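PDB 3IBT: 1H-3-hydroxy-4-oxoquinoline 2,4-dioxygenase from Pseudomonas putida, which cleaves the heterocyclic ring of 3-hydroxy-1H-quinolin-4-one with O2, giving N-formylanthranilate and carbon monoxide, without any cofactor. Local coordinates for residues F150-E155 and Y212-S217; G241-H244 and L248-P251; D219-Q224 and P236-G241. All coordinates share one frame; numbering follows the deposited sequence.

Contact 1: residues F150-E155 and Y212-S217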
ATOM      1  N   PHE A 150       7.943   8.356 -11.341  1.00 73.17           N
ATOM      2  CA  PHE A 150       8.099   7.235 -12.268  1.00 73.67           C
ATOM      3  C   PHE A 150       9.552   6.968 -12.592  1.00 74.39           C
ATOM      4  O   PHE A 150      10.011   5.845 -12.448  1.00 74.78           O
ATOM      5  CB  PHE A 150       7.376   7.485 -13.575  1.00 73.46           C
ATOM      6  CG  PHE A 150       5.863   7.464 -13.478  1.00 73.95           C
ATOM      7  CD1 PHE A 150       5.206   7.076 -12.315  1.00 75.36           C
ATOM      8  CD2 PHE A 150       5.089   7.802 -14.591  1.00 74.68           C
ATOM      9  CE1 PHE A 150       3.794   7.050 -12.263  1.00 75.18           C
ATOM     10  CE2 PHE A 150       3.700   7.769 -14.543  1.00 74.62           C
ATOM     11  CZ  PHE A 150       3.055   7.391 -13.377  1.00 73.80           C
ATOM     12  N   ASP A 151      10.272   8.000 -13.030  1.00 75.29           N
ATOM     13  CA  ASP A 151      11.669   7.850 -13.421  1.00 76.48           C
ATOM     14  C   ASP A 151      12.415   7.177 -12.269  1.00 77.23           C
ATOM     15  O   ASP A 151      13.257   6.285 -12.473  1.00 77.86           O
ATOM     16  CB  ASP A 151      12.297   9.213 -13.748  1.00 76.67           C
ATOM     17  CG  ASP A 151      11.788   9.814 -15.084  1.00 78.25           C
ATOM     18  OD1 ASP A 151      12.233   9.357 -16.164  1.00 80.17           O
ATOM     19  OD2 ASP A 151      10.967  10.770 -15.066  1.00 78.67           O
ATOM     20  N   GLU A 152      12.059   7.589 -11.054  1.00 77.50           N
ATOM     21  CA  GLU A 152      12.665   7.072  -9.846  1.00 78.09           C
ATOM     22  C   GLU A 152      12.191   5.647  -9.560  1.00 76.79           C
ATOM     23  O   GLU A 152      12.964   4.693  -9.646  1.00 77.04           O
ATOM     24  CB  GLU A 152      12.348   7.980  -8.665  1.00 77.86           C
ATOM     25  CG  GLU A 152      12.895   7.436  -7.340  1.00 80.59           C
ATOM     26  CD  GLU A 152      12.612   8.373  -6.164  1.00 81.37           C
ATOM     27  OE1 GLU A 152      12.929   9.588  -6.273  1.00 84.97           O
ATOM     28  OE2 GLU A 152      12.069   7.893  -5.134  1.00 86.88           O
ATOM     29  N   TRP A 153      10.918   5.517  -9.218  1.00 75.58           N
ATOM     30  CA  TRP A 153      10.292   4.224  -8.989  1.00 74.15           C
ATOM     31  C   TRP A 153      10.719   3.120  -9.970  1.00 74.19           C
ATOM     32  O   TRP A 153      10.961   1.948  -9.556  1.00 73.90           O
ATOM     33  CB  TRP A 153       8.777   4.405  -9.004  1.00 73.55           C
ATOM     34  CG  TRP A 153       8.253   5.134  -7.774  1.00 72.98           C
ATOM     35  CD1 TRP A 153       8.930   5.360  -6.602  1.00 71.86           C
ATOM     36  CD2 TRP A 153       6.938   5.677  -7.585  1.00 71.76           C
ATOM     37  NE1 TRP A 153       8.129   6.013  -5.702  1.00 71.86           N
ATOM     38  CE2 TRP A 153       6.897   6.221  -6.269  1.00 71.88           C
ATOM     39  CE3 TRP A 153       5.793   5.745  -8.383  1.00 69.34           C
ATOM     40  CZ2 TRP A 153       5.756   6.856  -5.745  1.00 71.63           C
ATOM     41  CZ3 TRP A 153       4.658   6.357  -7.858  1.00 70.69           C
ATOM     42  CH2 TRP A 153       4.649   6.910  -6.554  1.00 71.55           C
ATOM     43  N   ALA A 154      10.838   3.486 -11.255  1.00 73.41           N
ATOM     44  CA  ALA A 154      11.223   2.504 -12.279  1.00 72.95           C
ATOM     45  C   ALA A 154      12.675   2.081 -12.266  1.00 72.49           C
ATOM     46  O   ALA A 154      12.974   0.976 -12.646  1.00 71.72           O
ATOM     47  CB  ALA A 154      10.859   2.984 -13.661  1.00 73.03           C
ATOM     48  N   GLU A 155      13.575   2.970 -11.862  1.00 72.83           N
ATOM     49  CA  GLU A 155      15.021   2.763 -12.030  1.00 72.68           C
ATOM     50  C   GLU A 155      15.376   2.150 -13.385  1.00 72.69           C
ATOM     51  O   GLU A 155      14.775   2.525 -14.370  1.00 74.03           O
ATOM     52  CB  GLU A 155      15.585   1.975 -10.876  1.00 71.94           C
ATOM     53  CG  GLU A 155      16.989   2.434 -10.554  1.00 72.66           C
ATOM     54  CD  GLU A 155      18.022   1.343 -10.701  1.00 75.04           C
ATOM     55  OE1 GLU A 155      19.122   1.491 -10.131  1.00 76.01           O
ATOM     56  OE2 GLU A 155      17.736   0.305 -11.349  1.00 79.43           O
ATOM     57  N   TYR A 212      10.380  -4.672   0.913  1.00 68.57           N
ATOM     58  CA  TYR A 212      10.773  -3.452   0.216  1.00 68.34           C
ATOM     59  C   TYR A 212      12.062  -3.639  -0.556  1.00 68.84           C
ATOM     60  O   TYR A 212      12.990  -4.378  -0.106  1.00 69.11           O
ATOM     61  CB  TYR A 212      10.976  -2.346   1.230  1.00 68.50           C
ATOM     62  CG  TYR A 212      12.309  -2.463   1.921  1.00 69.08           C
ATOM     63  CD1 TYR A 212      13.413  -1.771   1.455  1.00 68.79           C
ATOM     64  CD2 TYR A 212      12.480  -3.302   3.015  1.00 70.45           C
ATOM     65  CE1 TYR A 212      14.665  -1.902   2.071  1.00 71.61           C
ATOM     66  CE2 TYR A 212      13.730  -3.418   3.651  1.00 70.34           C
ATOM     67  CZ  TYR A 212      14.818  -2.722   3.160  1.00 69.12           C
ATOM     68  OH  TYR A 212      16.055  -2.829   3.739  1.00 67.77           O
ATOM     69  N   SER A 213      12.135  -2.987  -1.715  1.00 69.10           N
ATOM     70  CA  SER A 213      13.373  -2.964  -2.506  1.00 70.03           C
ATOM     71  C   SER A 213      13.985  -1.564  -2.579  1.00 71.06           C
ATOM     72  O   SER A 213      15.196  -1.383  -2.601  1.00 71.18           O
ATOM     73  CB  SER A 213      13.091  -3.470  -3.904  1.00 70.21           C
ATOM     74  OG  SER A 213      12.362  -4.692  -3.850  1.00 69.48           O
ATOM     75  N   GLN A 214      13.117  -0.569  -2.582  1.00 72.40           N
ATOM     76  CA  GLN A 214      13.500   0.831  -2.775  1.00 73.23           C
ATOM     77  C   GLN A 214      13.253   1.649  -1.487  1.00 73.16           C
ATOM     78  O   GLN A 214      12.405   1.271  -0.653  1.00 74.95           O
ATOM     79  CB  GLN A 214      12.663   1.386  -3.938  1.00 72.55           C
ATOM     80  CG  GLN A 214      13.526   2.192  -4.798  1.00 75.03           C
ATOM     81  CD  GLN A 214      12.806   2.805  -5.950  1.00 75.73           C
ATOM     82  OE1 GLN A 214      12.790   2.232  -7.040  1.00 77.34           O
ATOM     83  NE2 GLN A 214      12.261   4.021  -5.744  1.00 72.94           N
ATOM     84  N   PRO A 215      13.939   2.770  -1.291  1.00 72.06           N
ATOM     85  CA  PRO A 215      14.974   3.448  -2.000  1.00 71.99           C
ATOM     86  C   PRO A 215      16.303   2.665  -1.963  1.00 72.04           C
ATOM     87  O   PRO A 215      16.582   1.892  -1.020  1.00 71.90           O
ATOM     88  CB  PRO A 215      15.070   4.769  -1.257  1.00 71.52           C
ATOM     89  CG  PRO A 215      14.485   4.504   0.057  1.00 70.99           C
ATOM     90  CD  PRO A 215      13.516   3.497  -0.086  1.00 71.96           C
ATOM     91  N   LEU A 216      17.080   2.846  -3.024  1.00 71.17           N
ATOM     92  CA  LEU A 216      18.219   2.034  -3.249  1.00 70.87           C
ATOM     93  C   LEU A 216      19.284   2.717  -2.481  1.00 71.37           C
ATOM     94  O   LEU A 216      20.107   3.430  -3.049  1.00 71.98           O
ATOM     95  CB  LEU A 216      18.547   1.973  -4.737  1.00 70.86           C
ATOM     96  CG  LEU A 216      17.369   1.464  -5.569  1.00 70.32           C
ATOM     97  CD1 LEU A 216      17.651   1.486  -7.027  1.00 66.94           C
ATOM     98  CD2 LEU A 216      17.125   0.055  -5.149  1.00 73.35           C
ATOM     99  N   SER A 217      19.258   2.517  -1.169  1.00 71.69           N
ATOM    100  CA  SER A 217      20.199   3.171  -0.280  1.00 71.36           C
ATOM    101  C   SER A 217      20.714   2.210   0.753  1.00 70.81           C
ATOM    102  O   SER A 217      19.952   1.676   1.569  1.00 70.25           O
ATOM    103  CB  SER A 217      19.515   4.361   0.401  1.00 71.74           C
ATOM    104  OG  SER A 217      20.257   4.834   1.517  1.00 73.15           O
TER
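Gln214 carries this contact: its side chain projects across to the last turn of helix 142-154 and meets Glu152 and Trp153 with its amide end. Beyond CG the chain is fully extended, which brings the amide up to the backbone carbonyls at the helix terminus, with Gln214 CD 4.1 Å from Trp153 O and 4.2 Å from Glu152 O. Which amide branch faces them is uncertain, because the group is probably modelled turned over; in the corrected orientation a hydrogen bond to the Trp153 carbonyl is possible.

Trp153 offers the CD1 edge of its indole rather than a face, and ring and amide planes are 41° apart while the side chains cross at about a right angle. Glu152, extended beyond CG (CG anti to the backbone N, chi1 177°), passes the amide at a slant, and its CG and carboxylate lie near one branch of that group. Farther out, Leu216 places CD1 against the end of Glu155, 3.7 Å from Glu155 CG and 3.4 Å from Glu155 OE1. That carboxylate is anchored elsewhere, by a salt bridge to Arg242. Replacing Gln214 by an alanine would remove the amide, and would probably open a gap beside the indole edge and cost the Trp153 carbonyl a possible second partner.

Glu155, with positive phi (41°), is where the chain leaves the helix. Trp153, probably part of the substrate site, stacks on His244, and a probable backbone bond from His244 N to Trp153 O also ties the helix end to the histidine loop. Segment 212-217 belongs to the loop between strand 207-212 and helix 218-230; the backbone N atoms of Ser213 and Gln214 both bond to Asp120 OD1, while Pro215 and Leu216 pack against helix 218-230.

Contact 2: residues G241-H244 and L248-P251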
ATOM      1  N   GLY A 241      15.414  -5.888  -5.496  1.00 70.13           N
ATOM      2  CA  GLY A 241      14.906  -5.421  -6.793  1.00 71.66           C
ATOM      3  C   GLY A 241      15.514  -4.063  -7.050  1.00 72.23           C
ATOM      4  O   GLY A 241      16.287  -3.581  -6.241  1.00 72.77           O
ATOM      5  N   ARG A 242      15.190  -3.457  -8.176  1.00 72.57           N
ATOM      6  CA  ARG A 242      15.649  -2.108  -8.445  1.00 72.99           C
ATOM      7  C   ARG A 242      14.424  -1.200  -8.412  1.00 72.87           C
ATOM      8  O   ARG A 242      14.540   0.026  -8.477  1.00 73.95           O
ATOM      9  CB  ARG A 242      16.359  -2.038  -9.805  1.00 73.18           C
ATOM     10  CG  ARG A 242      17.178  -3.264 -10.143  1.00 75.17           C
ATOM     11  CD  ARG A 242      18.676  -3.162  -9.703  1.00 81.11           C
ATOM     12  NE  ARG A 242      18.921  -2.712  -8.322  1.00 82.68           N
ATOM     13  CZ  ARG A 242      19.527  -1.562  -8.005  1.00 84.46           C
ATOM     14  NH1 ARG A 242      19.968  -0.729  -8.959  1.00 84.22           N
ATOM     15  NH2 ARG A 242      19.691  -1.230  -6.731  1.00 85.30           N
ATOM     16  N   THR A 243      13.260  -1.817  -8.251  1.00 71.98           N
ATOM     17  CA  THR A 243      11.963  -1.185  -8.445  1.00 71.58           C
ATOM     18  C   THR A 243      11.232  -0.876  -7.143  1.00 72.18           C
ATOM     19  O   THR A 243      11.535  -1.455  -6.089  1.00 72.31           O
ATOM     20  CB  THR A 243      11.125  -2.156  -9.326  1.00 71.81           C
ATOM     21  OG1 THR A 243      11.313  -1.793 -10.682  1.00 69.25           O
ATOM     22  CG2 THR A 243       9.611  -2.293  -8.945  1.00 69.28           C
ATOM     23  N   HIS A 244      10.242   0.004  -7.244  1.00 72.22           N
ATOM     24  CA  HIS A 244       9.348   0.363  -6.134  1.00 72.75           C
ATOM     25  C   HIS A 244       8.179  -0.643  -5.880  1.00 73.22           C
ATOM     26  O   HIS A 244       7.536  -0.553  -4.833  1.00 74.08           O
ATOM     27  CB  HIS A 244       8.863   1.824  -6.362  1.00 72.82           C
ATOM     28  CG  HIS A 244       7.885   2.363  -5.347  1.00 72.96           C
ATOM     29  ND1 HIS A 244       8.167   2.461  -3.999  1.00 72.74           N
ATOM     30  CD2 HIS A 244       6.652   2.913  -5.509  1.00 71.01           C
ATOM     31  CE1 HIS A 244       7.140   3.020  -3.373  1.00 71.83           C
ATOM     32  NE2 HIS A 244       6.209   3.303  -4.265  1.00 69.49           N
ATOM     33  N   LEU A 248       5.206  -6.672  -8.212  1.00 67.90           N
ATOM     34  CA  LEU A 248       5.190  -6.813  -9.653  1.00 67.45           C
ATOM     35  C   LEU A 248       6.507  -7.354 -10.094  1.00 68.11           C
ATOM     36  O   LEU A 248       6.552  -8.321 -10.828  1.00 68.15           O
ATOM     37  CB  LEU A 248       4.986  -5.458 -10.316  1.00 66.78           C
ATOM     38  CG  LEU A 248       3.585  -4.871 -10.354  1.00 66.31           C
ATOM     39  CD1 LEU A 248       3.655  -3.476 -10.996  1.00 66.24           C
ATOM     40  CD2 LEU A 248       2.639  -5.780 -11.120  1.00 62.64           C
ATOM     41  N   GLU A 249       7.588  -6.713  -9.644  1.00 69.20           N
ATOM     42  CA  GLU A 249       8.945  -7.133 -10.000  1.00 70.44           C
ATOM     43  C   GLU A 249       9.349  -8.551  -9.464  1.00 70.03           C
ATOM     44  O   GLU A 249      10.060  -9.324 -10.141  1.00 70.13           O
ATOM     45  CB  GLU A 249       9.960  -6.084  -9.554  1.00 69.82           C
ATOM     46  CG  GLU A 249      11.312  -6.303 -10.196  1.00 71.71           C
ATOM     47  CD  GLU A 249      12.387  -5.320  -9.682  1.00 75.66           C
ATOM     48  OE1 GLU A 249      12.175  -4.720  -8.579  1.00 76.96           O
ATOM     49  OE2 GLU A 249      13.435  -5.147 -10.397  1.00 75.89           O
ATOM     50  N   ASN A 250       8.935  -8.879  -8.253  1.00 69.49           N
ATOM     51  CA  ASN A 250       9.371 -10.115  -7.680  1.00 70.06           C
ATOM     52  C   ASN A 250       8.273 -10.862  -6.970  1.00 70.14           C
ATOM     53  O   ASN A 250       8.373 -11.108  -5.767  1.00 70.81           O
ATOM     54  CB  ASN A 250      10.553  -9.892  -6.758  1.00 69.88           C
ATOM     55  CG  ASN A 250      11.875  -9.721  -7.521  1.00 72.25           C
ATOM     56  OD1 ASN A 250      12.244 -10.527  -8.391  1.00 73.73           O
ATOM     57  ND2 ASN A 250      12.599  -8.650  -7.192  1.00 74.37           N
ATOM     58  N   PRO A 251       7.236 -11.276  -7.721  1.00 69.76           N
ATOM     59  CA  PRO A 251       6.103 -11.880  -7.031  1.00 69.48           C
ATOM     60  C   PRO A 251       6.505 -13.149  -6.275  1.00 69.57           C
ATOM     61  O   PRO A 251       6.008 -13.328  -5.178  1.00 70.40           O
ATOM     62  CB  PRO A 251       5.097 -12.187  -8.153  1.00 69.39           C
ATOM     63  CG  PRO A 251       5.900 -12.184  -9.404  1.00 69.28           C
ATOM     64  CD  PRO A 251       7.064 -11.255  -9.184  1.00 69.47           C
TER
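Glu249 OE2 accepts a nearly straight bond from Arg242 N, 3.3 Å long; the N-H points at the oxygen (176°) and meets the syn lone pair. The other carboxylate oxygen turns toward the next amide, with Thr243 N to Glu249 OE1 at 3.1 Å and a more bent approach (137°), a tentative bond because the placement of OE1 is less certain. One carboxylate thus appears to take up two consecutive backbone N-H groups of the loop.

The reach comes from an extended side chain: Glu249 CG lies anti to the backbone N (chi1 -166°), and the chain stays extended beyond CG. On its way it runs antiparallel to the Thr243 side chain, Glu249 CB lying 3.9 Å from Thr243 CG2. The carboxylate also passes beside Gly241, whose CA is 3.9 Å from Glu249 OE2. The guanidinium of Arg242 leads away to its partner Glu155, and its NE remains 6.4 Å from Glu249 OE2. Val162 of helix 160-169 packs against both Thr243 and Glu249.

Held in this way is the loop that follows strand 234-238 and carries His244, the probable proton donor and acceptor. His244 ND1 makes a weak bond to Asp120 OD2. A histidine on the loop after the last strand, paired with an acid, is the classic arrangement of the alpha/beta-hydrolase fold.

Contact 3: residues D219-Q224 and P236-G241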
ATOM      1  N   ASP A 219      22.429   3.112   3.354  1.00 70.84           N
ATOM      2  CA  ASP A 219      22.076   3.727   4.643  1.00 71.06           C
ATOM      3  C   ASP A 219      20.702   3.268   5.160  1.00 71.10           C
ATOM      4  O   ASP A 219      20.577   2.892   6.358  1.00 70.87           O
ATOM      5  CB  ASP A 219      22.090   5.249   4.573  1.00 70.74           C
ATOM      6  CG  ASP A 219      23.502   5.843   4.465  1.00 74.89           C
ATOM      7  OD1 ASP A 219      24.531   5.143   4.764  1.00 76.35           O
ATOM      8  OD2 ASP A 219      23.558   7.049   4.075  1.00 76.19           O
ATOM      9  N   TYR A 220      19.704   3.320   4.251  1.00 70.39           N
ATOM     10  CA  TYR A 220      18.306   3.005   4.508  1.00 69.88           C
ATOM     11  C   TYR A 220      18.127   1.555   4.890  1.00 69.84           C
ATOM     12  O   TYR A 220      17.384   1.242   5.811  1.00 70.22           O
ATOM     13  CB  TYR A 220      17.475   3.282   3.241  1.00 70.58           C
ATOM     14  CG  TYR A 220      15.954   3.255   3.406  1.00 70.59           C
ATOM     15  CD1 TYR A 220      15.263   4.389   3.866  1.00 71.47           C
ATOM     16  CD2 TYR A 220      15.201   2.120   3.060  1.00 72.51           C
ATOM     17  CE1 TYR A 220      13.862   4.405   3.998  1.00 71.73           C
ATOM     18  CE2 TYR A 220      13.769   2.115   3.195  1.00 73.31           C
ATOM     19  CZ  TYR A 220      13.127   3.267   3.664  1.00 72.07           C
ATOM     20  OH  TYR A 220      11.769   3.297   3.828  1.00 72.42           O
ATOM     21  N   ARG A 221      18.781   0.661   4.159  1.00 69.13           N
ATOM     22  CA  ARG A 221      18.715  -0.738   4.504  1.00 69.31           C
ATOM     23  C   ARG A 221      19.259  -0.904   5.922  1.00 69.59           C
ATOM     24  O   ARG A 221      18.686  -1.619   6.716  1.00 70.02           O
ATOM     25  CB  ARG A 221      19.510  -1.565   3.496  1.00 69.40           C
ATOM     26  CG  ARG A 221      19.005  -1.443   2.051  1.00 68.78           C
ATOM     27  CD  ARG A 221      19.906  -2.219   1.110  1.00 68.85           C
ATOM     28  NE  ARG A 221      19.588  -1.952  -0.282  1.00 73.86           N
ATOM     29  CZ  ARG A 221      20.316  -1.159  -1.071  1.00 79.30           C
ATOM     30  NH1 ARG A 221      21.411  -0.571  -0.589  1.00 82.37           N
ATOM     31  NH2 ARG A 221      19.970  -0.947  -2.348  1.00 79.75           N
ATOM     32  N   GLN A 222      20.346  -0.202   6.242  1.00 69.43           N
ATOM     33  CA  GLN A 222      20.947  -0.243   7.561  1.00 69.39           C
ATOM     34  C   GLN A 222      20.040   0.372   8.648  1.00 70.04           C
ATOM     35  O   GLN A 222      19.976  -0.112   9.791  1.00 70.71           O
ATOM     36  CB  GLN A 222      22.255   0.512   7.501  1.00 69.28           C
ATOM     37  CG  GLN A 222      23.176   0.273   8.642  1.00 68.01           C
ATOM     38  CD  GLN A 222      23.321  -1.180   8.988  1.00 67.93           C
ATOM     39  OE1 GLN A 222      23.020  -1.567  10.103  1.00 68.70           O
ATOM     40  NE2 GLN A 222      23.805  -1.994   8.051  1.00 69.09           N
ATOM     41  N   LEU A 223      19.361   1.452   8.307  1.00 70.00           N
ATOM     42  CA  LEU A 223      18.423   2.072   9.228  1.00 70.67           C
ATOM     43  C   LEU A 223      17.368   1.067   9.705  1.00 70.33           C
ATOM     44  O   LEU A 223      16.909   1.155  10.835  1.00 70.94           O
ATOM     45  CB  LEU A 223      17.710   3.246   8.551  1.00 70.90           C
ATOM     46  CG  LEU A 223      16.609   3.919   9.375  1.00 72.83           C
ATOM     47  CD1 LEU A 223      17.198   5.084  10.168  1.00 71.79           C
ATOM     48  CD2 LEU A 223      15.333   4.352   8.567  1.00 71.54           C
ATOM     49  N   GLN A 224      16.969   0.118   8.866  1.00 68.90           N
ATOM     50  CA  GLN A 224      15.879  -0.738   9.310  1.00 68.41           C
ATOM     51  C   GLN A 224      16.446  -1.838  10.166  1.00 66.87           C
ATOM     52  O   GLN A 224      15.884  -2.180  11.218  1.00 66.62           O
ATOM     53  CB  GLN A 224      15.016  -1.282   8.170  1.00 67.09           C
ATOM     54  CG  GLN A 224      14.199  -0.191   7.476  1.00 68.86           C
ATOM     55  CD  GLN A 224      13.337  -0.752   6.331  1.00 71.70           C
ATOM     56  OE1 GLN A 224      13.710  -0.673   5.167  1.00 73.93           O
ATOM     57  NE2 GLN A 224      12.191  -1.355   6.677  1.00 75.21           N
ATOM     58  N   PRO A 236      11.947  -6.037   9.014  1.00 67.99           N
ATOM     59  CA  PRO A 236      12.204  -5.657   7.634  1.00 67.75           C
ATOM     60  C   PRO A 236      12.553  -6.915   6.803  1.00 68.65           C
ATOM     61  O   PRO A 236      13.098  -7.885   7.340  1.00 68.92           O
ATOM     62  CB  PRO A 236      13.396  -4.735   7.752  1.00 67.07           C
ATOM     63  CG  PRO A 236      14.009  -5.021   9.075  1.00 66.89           C
ATOM     64  CD  PRO A 236      13.054  -5.712   9.934  1.00 67.35           C
ATOM     65  N   ARG A 237      12.183  -6.939   5.532  1.00 69.23           N
ATOM     66  CA  ARG A 237      12.652  -7.968   4.596  1.00 69.15           C
ATOM     67  C   ARG A 237      12.949  -7.230   3.291  1.00 68.74           C
ATOM     68  O   ARG A 237      12.021  -6.748   2.654  1.00 69.43           O
ATOM     69  CB  ARG A 237      11.556  -9.007   4.352  1.00 70.02           C
ATOM     70  CG  ARG A 237      11.782 -10.381   4.915  1.00 72.36           C
ATOM     71  CD  ARG A 237      10.447 -11.025   5.330  1.00 79.55           C
ATOM     72  NE  ARG A 237      10.638 -11.851   6.536  1.00 85.97           N
ATOM     73  CZ  ARG A 237      10.757 -11.375   7.794  1.00 86.51           C
ATOM     74  NH1 ARG A 237      10.687 -10.076   8.066  1.00 86.96           N
ATOM     75  NH2 ARG A 237      10.975 -12.203   8.805  1.00 85.47           N
ATOM     76  N   HIS A 238      14.231  -7.071   2.948  1.00 68.32           N
ATOM     77  CA  HIS A 238      14.705  -6.519   1.658  1.00 67.59           C
ATOM     78  C   HIS A 238      14.652  -7.535   0.523  1.00 67.60           C
ATOM     79  O   HIS A 238      15.410  -8.518   0.546  1.00 68.19           O
ATOM     80  CB  HIS A 238      16.164  -6.105   1.818  1.00 67.81           C
ATOM     81  CG  HIS A 238      16.783  -5.467   0.600  1.00 68.58           C
ATOM     82  ND1 HIS A 238      17.889  -5.987  -0.030  1.00 66.92           N
ATOM     83  CD2 HIS A 238      16.493  -4.315  -0.062  1.00 70.43           C
ATOM     84  CE1 HIS A 238      18.231  -5.214  -1.048  1.00 67.27           C
ATOM     85  NE2 HIS A 238      17.397  -4.197  -1.095  1.00 67.58           N
ATOM     86  N   ILE A 239      13.790  -7.319  -0.480  1.00 66.81           N
ATOM     87  CA  ILE A 239      13.966  -8.052  -1.748  1.00 66.41           C
ATOM     88  C   ILE A 239      14.944  -7.235  -2.618  1.00 66.37           C
ATOM     89  O   ILE A 239      14.746  -6.038  -2.761  1.00 66.50           O
ATOM     90  CB  ILE A 239      12.641  -8.213  -2.507  1.00 66.23           C
ATOM     91  CG1 ILE A 239      11.465  -8.436  -1.552  1.00 66.90           C
ATOM     92  CG2 ILE A 239      12.717  -9.355  -3.484  1.00 64.42           C
ATOM     93  CD1 ILE A 239      11.527  -9.699  -0.679  1.00 67.62           C
ATOM     94  N   PRO A 240      16.036  -7.834  -3.120  1.00 66.16           N
ATOM     95  CA  PRO A 240      16.930  -7.035  -3.970  1.00 67.23           C
ATOM     96  C   PRO A 240      16.394  -6.765  -5.395  1.00 68.37           C
ATOM     97  O   PRO A 240      16.849  -7.339  -6.373  1.00 68.95           O
ATOM     98  CB  PRO A 240      18.234  -7.840  -4.006  1.00 65.95           C
ATOM     99  CG  PRO A 240      17.961  -9.104  -3.362  1.00 66.60           C
ATOM    100  CD  PRO A 240      16.544  -9.192  -2.911  1.00 66.67           C
ATOM    101  N   GLY A 241      15.414  -5.888  -5.496  1.00 70.13           N
ATOM    102  CA  GLY A 241      14.906  -5.421  -6.793  1.00 71.66           C
ATOM    103  C   GLY A 241      15.514  -4.063  -7.050  1.00 72.23           C
ATOM    104  O   GLY A 241      16.287  -3.581  -6.241  1.00 72.77           O
TER
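Arg221 CD sits over one face of the His238 imidazole, 4.1 Å from the ring centroid and 18° off the ring normal, a CH-pi contact. The chain of Arg221 is extended from CG to NE, which carries CD over the ring; the two side chains cross at a slant. Guanidinium and imidazole planes are 76° apart. The imidazole lies at the edge of the guanidinium, and Arg221 NE, approaching from the ring's face, comes to 3.2 Å from His238 NE2.

A second pair packs one helical turn along. The side chains of Gln224 and Pro236 pass alongside, pointing opposite ways: Gln224 CB is 3.8 Å from Pro236 CB, and Gln224 NE2 is 3.7 Å from the same carbon. Here the proline supplies carbon surface, while the polar partner of the amide is His210, whose ND1 accepts from Gln224 NE2.

The next shell borders the imidazole. His238 CG is anti to the backbone N (chi1 -178°), which directs the ring at the helix, and the face turned from Arg221 has Pro240 N 3.9 Å above its plane, toward the rim. Pro240 is the centre of an inverse gamma turn closed by Gly241 N to Ile239 O at 2.8 Å, so the chain turns just past the strand. Tyr212 also meets the His238 ring, and touches Arg221 and Gln224 as well. At the far end of Arg221, NH1 makes a weak bond to Gln218 OE1.

The contact joins helix and strand of one beta-alpha-beta unit, with Pro240 and Gly241 in the loop that follows. Helix 218-230 links the parallel neighbours 207-212 and 234-238 and packs on them, the latter being an outermost strand of the sheet; Arg237 and Ile239 turn to helix 251-261.

In the fold
All three contacts lie on one side of the chain's centre, where the last strands of the sheet meet the active-site loops. Contact 1 is a surface contact, whereas contacts 2 and 3 are partly buried. Contacts 2 and 3 share Gly241, at which the edge-strand region gives way to the histidine loop. Contact 1 is joined to contact 2 by the Glu155–Arg242 pair, and to contact 3 through probable backbone hydrogen bonds of Tyr212 with Arg237 and Ile239. Their chemistry differs with place: an amide against a helix end in contact 1, a carboxylate receiving loop amides in contact 2, and carbon-on-ring packing between helix and strand in contact 3.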